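Local coordinates for sensor protein (Geobacter sulfurreducens PCA, PDB 2R78) that is probably a sensor histidine kinase that autophosphorylates on histidine using ATP, this piece being its PAS sensory domain, at residues B[65-68]-B[69-73]. Sequence-based numbering, arbitrary orientation.
Sequences SGWA and AASLA
Ser-71 sits one helical turn after Trp-67 and meets it twice, through the backbone and over the indole. Its OG gives a hydrogen bond of 2.7 Å to Trp-67 O. Its backbone N gives a second bond to the same oxygen, the regular i to i+4 helix bond, at 2.9 Å. The two donors reach that carbonyl from opposite faces of its plane. The hydroxyl can bend back because OG lies between the backbone N and the carbonyl carbon (chi1 61°). Trp-67 holds CG anti to its own N (chi1 178°), and this lays the indole alongside the helix, beside Ser-71. Ser-71 CB then stands 4.1 Å from the centroid of the six-membered ring, 18° off the normal, in a CH-pi contact. Ser-71 OG lies over that same face, offset toward the rim. This is the tightly packed side. Ser-71 is buried, and its OG is also hydrogen-bonded to Trp-56 NE1. Glu-83 OE1 takes the indole NE1, and Arg-85 makes a cation-pi contact with the ring, so strand 81-88 helps fix the ring's rotation. Leu-72 N to Ala-68 O, 3.0 Å, is the next helix bond along, on the flank that packs against Trp-56.

The other side of the turn is looser. Ala-69 is exposed there. Ala-70 is partly exposed; its N bonds to Gly-66 O at 3.0 Å, and its CB lies 3.3 Å from Gly-66 O. Gly-66 holds the N-cap position with a positive phi, where a CB would jam against the carbonyl O of Ser-65. Ser-65 OG accepts from Trp-67 N at 3.2 Å, which closes an ST turn. Together these start helix 67-76, which leads into strand 81-88, outermost in this chain's five-stranded antiparallel sheet of a PAS fold.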
loop_
_atom_site.group_PDB
_atom_site.type_symbol
_atom_site.label_atom_id
_atom_site.label_comp_id
_atom_site.label_asym_id
_atom_site.label_seq_id
_atom_site.Cartn_x
_atom_site.Cartn_y
_atom_site.Cartn_z
ATOM N N SER B 65 29.114 -5.430 -4.523
ATOM C CA SER B 65 29.258 -4.211 -5.336
ATOM C C SER B 65 29.305 -2.941 -4.518
ATOM O O SER B 65 29.749 -1.903 -5.024
ATOM C CB SER B 65 28.087 -4.088 -6.300
ATOM O OG SER B 65 26.895 -3.948 -5.588
ATOM N N GLY B 66 28.834 -2.993 -3.272
ATOM C CA GLY B 66 28.656 -1.797 -2.460
ATOM C C GLY B 66 27.314 -1.117 -2.603
ATOM O O GLY B 66 27.049 -0.115 -1.964
ATOM N N TRP B 67 26.465 -1.650 -3.472
ATOM C CA TRP B 67 25.152 -1.047 -3.720
ATOM C C TRP B 67 24.335 -1.016 -2.404
ATOM O O TRP B 67 23.662 -0.044 -2.107
ATOM C CB TRP B 67 24.388 -1.832 -4.784
ATOM C CG TRP B 67 23.019 -1.250 -5.014
ATOM C CD1 TRP B 67 22.686 -0.244 -5.882
ATOM C CD2 TRP B 67 21.801 -1.613 -4.345
ATOM N NE1 TRP B 67 21.350 0.036 -5.798
ATOM C CE2 TRP B 67 20.772 -0.788 -4.878
ATOM C CE3 TRP B 67 21.460 -2.568 -3.369
ATOM C CZ2 TRP B 67 19.453 -0.867 -4.439
ATOM C CZ3 TRP B 67 20.149 -2.650 -2.968
ATOM C CH2 TRP B 67 19.161 -1.811 -3.501
ATOM N N ALA B 68 24.365 -2.104 -1.640
ATOM C CA ALA B 68 23.528 -2.160 -0.428
ATOM C C ALA B 68 23.909 -1.036 0.544
ATOM O O ALA B 68 23.070 -0.247 1.007
ATOM C CB ALA B 68 23.628 -3.529 0.192
ATOM N N ALA B 69 25.207 -0.896 0.808
ATOM C CA ALA B 69 25.644 0.077 1.805
ATOM C C ALA B 69 25.444 1.507 1.269
ATOM O O ALA B 69 24.974 2.402 1.998
ATOM C CB ALA B 69 27.104 -0.185 2.179
ATOM N N ALA B 70 25.761 1.738 -0.011
ATOM C CA ALA B 70 25.618 3.068 -0.599
ATOM C C ALA B 70 24.147 3.536 -0.686
ATOM O O ALA B 70 23.818 4.675 -0.329
ATOM C CB ALA B 70 26.328 3.154 -1.970
ATOM N N SER B 71 23.254 2.638 -1.101
ATOM C CA SER B 71 21.846 2.952 -1.195
ATOM C C SER B 71 21.225 3.208 0.168
ATOM O O SER B 71 20.450 4.143 0.335
ATOM C CB SER B 71 21.102 1.846 -1.932
ATOM O OG SER B 71 21.200 0.606 -1.282
ATOM N N LEU B 72 21.578 2.377 1.136
ATOM C CA LEU B 72 21.105 2.547 2.513
ATOM C C LEU B 72 21.547 3.934 3.034
ATOM O O LEU B 72 20.744 4.694 3.564
ATOM C CB LEU B 72 21.660 1.431 3.369
ATOM C CG LEU B 72 21.202 1.360 4.825
ATOM C CD1 LEU B 72 19.722 1.051 4.798
ATOM C CD2 LEU B 72 21.958 0.246 5.557
ATOM N N ALA B 73 22.813 4.289 2.826
ATOM C CA ALA B 73 23.312 5.623 3.219
ATOM C C ALA B 73 22.486 6.740 2.598
ATOM O O ALA B 73 22.165 7.725 3.281
ATOM C CB ALA B 73 24.793 5.788 2.868
#